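Transcobalamin-1 (Homo sapiens, PDB 4KKI) binds vitamin B12 with femtomolar affinity, shields it from stomach acid and carries it as a secreted cobalamin transport glycoprotein. Local coordinates at residues S360-A365 with P384-I389; K364-N369 with F373-E378. All coordinates share one frame; numbering follows the deposited sequence.

Contact 1. Residues S360-A365 with P384-I389; sequences SVMEKA and PYITCI
M362 and I386 meet tip to tip across the space between helix 358-368 and strand 384-389, whose backbones stay well apart: the two CA atoms are 10.2 Å from each other. The closest touch is between M362 CE and I386 CD1 at 3.7 Å, and M362 SD lies 3.9 Å from I386 CD1. The methionine sets out with CG beside its own backbone N (chi1 -62°), runs straight through chi2 and bends only at chi3 (59°), which swings CE toward the strand, where it also faces I386 CG1 at 4.0 Å. Toward I389 the packing slackens, with M362 CE 4.4 Å from I389 CD1. No hydrogen bond crosses, and barely 100 Å² is buried, all of it by these three apolar side chains. The sides of the helix differ: V361 and A365 are buried against Y338 of strand 333-341, whereas E363 and K364 stand in solvent and take no part. Shortening I386 to an alanine removes CG1, CG2 and CD1 and would probably leave M362 CE and SD without their nearest partners on the strand, opening a gap between helix and strand close to the cobalamin. The strand is itself fixed at both sides: T387 and C388 face T376 in a classic beta bulge, and C388 is tied to C393 by a disulfide. I386 turns its side chain to the helix while its carbonyl O accepts a hydrogen bond from cyanocobalamin, a helix-on-sheet packing that backs the cobalamin site of the C-terminal beta domain.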
# COMPACT_ATOMS: atom_id res chain seq x y z
N SER A 360 17.72 -5.65 14.30
CA SER A 360 18.95 -5.76 15.07
C SER A 360 18.89 -6.95 16.02
O SER A 360 19.88 -7.65 16.22
CB SER A 360 19.22 -4.47 15.84
OG SER A 360 19.35 -3.36 14.97
N VAL A 361 17.71 -7.18 16.58
CA VAL A 361 17.47 -8.33 17.45
C VAL A 361 17.70 -9.62 16.68
O VAL A 361 18.38 -10.53 17.17
CB VAL A 361 16.04 -8.31 18.02
CG1 VAL A 361 15.71 -9.63 18.70
CG2 VAL A 361 15.87 -7.15 19.00
N MET A 362 17.13 -9.70 15.48
CA MET A 362 17.27 -10.88 14.63
C MET A 362 18.73 -11.16 14.30
O MET A 362 19.16 -12.31 14.30
CB MET A 362 16.45 -10.70 13.35
CG MET A 362 14.96 -10.53 13.57
SD MET A 362 14.03 -10.40 12.03
CE MET A 362 14.45 -11.96 11.25
N GLU A 363 19.47 -10.10 14.01
CA GLU A 363 20.88 -10.23 13.63
C GLU A 363 21.76 -10.70 14.79
O GLU A 363 22.71 -11.45 14.58
CB GLU A 363 21.40 -8.91 13.06
CG GLU A 363 20.78 -8.54 11.72
CD GLU A 363 21.27 -7.21 11.19
OE1 GLU A 363 21.85 -6.43 11.97
OE2 GLU A 363 21.10 -6.95 9.98
N LYS A 364 21.44 -10.25 16.00
CA LYS A 364 22.16 -10.71 17.18
C LYS A 364 21.90 -12.19 17.44
O LYS A 364 22.82 -12.93 17.77
CB LYS A 364 21.77 -9.89 18.42
CG LYS A 364 22.72 -8.74 18.71
CD LYS A 364 24.15 -9.24 18.92
CE LYS A 364 24.24 -10.19 20.09
NZ LYS A 364 25.59 -10.80 20.22
N ALA A 365 20.65 -12.60 17.27
CA ALA A 365 20.29 -14.00 17.45
C ALA A 365 20.95 -14.87 16.39
O ALA A 365 21.34 -16.00 16.66
CB ALA A 365 18.78 -14.16 17.41
N PRO A 384 13.64 -3.64 4.65
CA PRO A 384 14.03 -5.04 4.86
C PRO A 384 12.82 -5.95 5.04
O PRO A 384 12.03 -5.75 5.95
CB PRO A 384 14.84 -4.98 6.16
CG PRO A 384 15.32 -3.57 6.25
CD PRO A 384 14.21 -2.75 5.66
N TYR A 385 12.70 -6.95 4.17
CA TYR A 385 11.60 -7.90 4.23
C TYR A 385 12.14 -9.29 4.53
O TYR A 385 13.06 -9.76 3.86
CB TYR A 385 10.82 -7.89 2.91
CG TYR A 385 9.64 -8.85 2.87
CD1 TYR A 385 8.42 -8.49 3.42
CD2 TYR A 385 9.76 -10.10 2.28
CE1 TYR A 385 7.34 -9.36 3.39
CE2 TYR A 385 8.69 -10.97 2.24
CZ TYR A 385 7.48 -10.60 2.80
OH TYR A 385 6.41 -11.46 2.76
N ILE A 386 11.57 -9.95 5.53
CA ILE A 386 12.01 -11.28 5.92
C ILE A 386 11.38 -12.36 5.05
O ILE A 386 10.17 -12.59 5.11
CB ILE A 386 11.70 -11.58 7.40
CG1 ILE A 386 12.21 -10.46 8.30
CG2 ILE A 386 12.29 -12.93 7.81
CD1 ILE A 386 13.69 -10.16 8.12
N THR A 387 12.20 -13.02 4.24
CA THR A 387 11.72 -14.03 3.31
C THR A 387 11.92 -15.44 3.85
O THR A 387 11.03 -16.28 3.75
CB THR A 387 12.41 -13.92 1.94
OG1 THR A 387 13.83 -14.10 2.10
CG2 THR A 387 12.15 -12.56 1.31
N CYS A 388 13.10 -15.70 4.41
CA CYS A 388 13.43 -17.04 4.87
C CYS A 388 14.06 -17.03 6.26
O CYS A 388 14.82 -16.13 6.61
CB CYS A 388 14.39 -17.73 3.90
SG CYS A 388 13.95 -17.60 2.15
N ILE A 389 13.73 -18.06 7.04
CA ILE A 389 14.43 -18.35 8.29
C ILE A 389 14.68 -19.86 8.34
O ILE A 389 13.78 -20.64 8.03
CB ILE A 389 13.61 -17.92 9.52
CG1 ILE A 389 13.37 -16.41 9.51
CG2 ILE A 389 14.32 -18.33 10.80
CD1 ILE A 389 12.67 -15.90 10.73

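Contact 2. Residues K364-N369 with F373-E378. With NAG (2-acetamido-2-deoxy-beta-D-glucopyranose), chain D.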
# COMPACT_ATOMS: atom_id res chain seq x y z
N LYS A 364 21.44 -10.25 16.00
CA LYS A 364 22.16 -10.71 17.18
C LYS A 364 21.90 -12.19 17.44
O LYS A 364 22.82 -12.93 17.77
CB LYS A 364 21.77 -9.89 18.42
CG LYS A 364 22.72 -8.74 18.71
CD LYS A 364 24.15 -9.24 18.92
CE LYS A 364 24.24 -10.19 20.09
NZ LYS A 364 25.59 -10.80 20.22
N ALA A 365 20.65 -12.60 17.27
CA ALA A 365 20.29 -14.00 17.45
C ALA A 365 20.95 -14.87 16.39
O ALA A 365 21.34 -16.00 16.66
CB ALA A 365 18.78 -14.16 17.41
N GLN A 366 21.08 -14.33 15.18
CA GLN A 366 21.73 -15.05 14.09
C GLN A 366 23.20 -15.32 14.42
O GLN A 366 23.74 -16.38 14.08
CB GLN A 366 21.62 -14.27 12.77
CG GLN A 366 22.20 -15.00 11.57
CD GLN A 366 21.94 -14.27 10.26
OE1 GLN A 366 21.65 -14.89 9.24
NE2 GLN A 366 22.06 -12.95 10.29
N LYS A 367 23.84 -14.36 15.07
CA LYS A 367 25.23 -14.51 15.49
C LYS A 367 25.37 -15.55 16.60
O LYS A 367 26.33 -16.32 16.61
CB LYS A 367 25.82 -13.17 15.93
CG LYS A 367 26.16 -12.22 14.79
CD LYS A 367 27.67 -12.15 14.53
CE LYS A 367 28.22 -13.45 13.96
NZ LYS A 367 29.70 -13.40 13.76
N MET A 368 24.42 -15.57 17.52
CA MET A 368 24.42 -16.53 18.62
C MET A 368 24.28 -17.95 18.09
O MET A 368 24.86 -18.89 18.64
CB MET A 368 23.30 -16.23 19.61
CG MET A 368 23.40 -14.87 20.29
SD MET A 368 21.99 -14.53 21.36
CE MET A 368 22.33 -12.84 21.86
N ASN A 369 23.49 -18.09 17.03
CA ASN A 369 23.18 -19.39 16.45
C ASN A 369 22.65 -19.28 15.02
O ASN A 369 21.47 -18.99 14.82
CB ASN A 369 22.13 -20.08 17.30
CG ASN A 369 22.19 -21.58 17.17
OD1 ASN A 369 22.26 -22.12 16.07
ND2 ASN A 369 22.16 -22.26 18.30
N PHE A 373 18.67 -19.36 14.25
CA PHE A 373 18.23 -17.98 14.06
C PHE A 373 18.77 -17.34 12.79
O PHE A 373 18.64 -16.13 12.59
CB PHE A 373 18.58 -17.15 15.29
CG PHE A 373 17.87 -17.58 16.54
CD1 PHE A 373 16.49 -17.74 16.54
CD2 PHE A 373 18.57 -17.82 17.71
CE1 PHE A 373 15.82 -18.14 17.69
CE2 PHE A 373 17.91 -18.22 18.86
CZ PHE A 373 16.53 -18.38 18.85
N GLY A 374 19.38 -18.15 11.93
CA GLY A 374 19.85 -17.66 10.64
C GLY A 374 18.68 -17.35 9.73
O GLY A 374 17.77 -18.17 9.56
N PHE A 375 18.69 -16.17 9.13
CA PHE A 375 17.57 -15.75 8.29
C PHE A 375 18.01 -15.15 6.97
O PHE A 375 19.17 -14.76 6.79
CB PHE A 375 16.66 -14.77 9.04
CG PHE A 375 17.28 -13.43 9.28
CD1 PHE A 375 18.13 -13.22 10.36
CD2 PHE A 375 17.01 -12.36 8.44
CE1 PHE A 375 18.70 -11.98 10.59
CE2 PHE A 375 17.58 -11.12 8.66
CZ PHE A 375 18.42 -10.93 9.73
N THR A 376 17.07 -15.07 6.03
CA THR A 376 17.30 -14.44 4.75
C THR A 376 16.34 -13.27 4.56
O THR A 376 15.13 -13.43 4.68
CB THR A 376 17.12 -15.43 3.58
OG1 THR A 376 18.02 -16.54 3.74
CG2 THR A 376 17.38 -14.75 2.25
N MET A 377 16.89 -12.10 4.27
CA MET A 377 16.08 -10.93 4.02
C MET A 377 16.36 -10.35 2.64
O MET A 377 17.47 -10.46 2.12
CB MET A 377 16.33 -9.86 5.08
CG MET A 377 17.78 -9.46 5.22
SD MET A 377 17.96 -7.78 5.82
CE MET A 377 17.42 -6.87 4.37
N GLU A 378 15.34 -9.73 2.06
CA GLU A 378 15.50 -9.04 0.78
C GLU A 378 15.15 -7.57 0.94
O GLU A 378 14.26 -7.21 1.72
CB GLU A 378 14.64 -9.69 -0.29
CG GLU A 378 14.98 -11.14 -0.58
CD GLU A 378 14.15 -11.74 -1.69
OE1 GLU A 378 13.57 -10.96 -2.48
OE2 GLU A 378 14.07 -12.98 -1.79
C1 NAG D . 22.24 -23.71 18.35
C2 NAG D . 23.48 -24.63 18.34
C3 NAG D . 23.20 -26.11 18.60
C4 NAG D . 22.05 -26.31 19.56
C5 NAG D . 20.87 -25.53 19.07
C6 NAG D . 19.65 -25.82 19.92
C7 NAG D . 25.15 -23.64 16.94
C8 NAG D . 25.61 -23.37 15.54
N2 NAG D . 24.14 -24.48 17.07
O3 NAG D . 24.38 -26.67 19.18
O4 NAG D . 21.72 -27.70 19.59
O5 NAG D . 21.21 -24.17 19.23
O6 NAG D . 20.00 -25.59 21.28
O7 NAG D . 25.66 -23.11 17.90
O HOH W 1 21.14 -12.14 7.07
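F373 N donates to N369 O (2.9 Å), closing one turn of the short helix that starts right after N369. N369 is the N-cap of this helix, 370-373, which links helix 358-368 to strand 375-379: its OD1 receives weak hydrogen bonds from T371 N and I372 N, while its ND2 carries the N-linked glycan through a 1.5 Å bond to NAG C1. The amide is thus engaged through both of its polar atoms.

The second polar link comes from Q366. With CG anti to the backbone N (chi1 -177°) and an extended chain beyond, the side chain reaches along the start of the strand, and OE1 accepts F375 N at 3.2 Å. The bond is fairly straight at N-H, but the donor sits 59° above the carbonyl plane. A water also bridges the two residues, accepting a weak bond from Q366 NE2 and donating to F375 O.

Farther out, Q366 crosses the F375 side chain at about a right angle, its amide and the ring planes only 24° apart, and NE2 approaches F375 CE1 to 3.5 Å. The F375 side chain also touches L359, M362 and E363 of helix 358-368. F373 points toward the helix, where A365 CB packs on F373 CG at 3.6 Å; Y338, V340, Y346 and T348 of strands 333-341 and 345-353 add to its surroundings. A365 O accepts N369 N at 3.0 Å and also lies at the edge of the F373 ring, near its plane, 3.5 Å from F373 CD2.

In the fold
Both contacts use helix 358-368, sharing K364 and A365, and their centres are only 5 Å apart. Their strands, 375-379 and 384-389, are antiparallel neighbours in one sheet, probably hydrogen-bonded between C388 O and T376 N (2.6 Å) and between Y385 O and E378 N (2.9 Å). The F375 side chain also joins them: from contact 2 it touches M362 and I389 of contact 1 and comes within about 4 Å of the I386 side chain. From there the ligand is one step on, since the I386 side chain is about 4 Å, nearest atoms, from cyanocobalamin. The glycan on N369 hangs from the opposite end of contact 2, beyond the C-terminus of the helix.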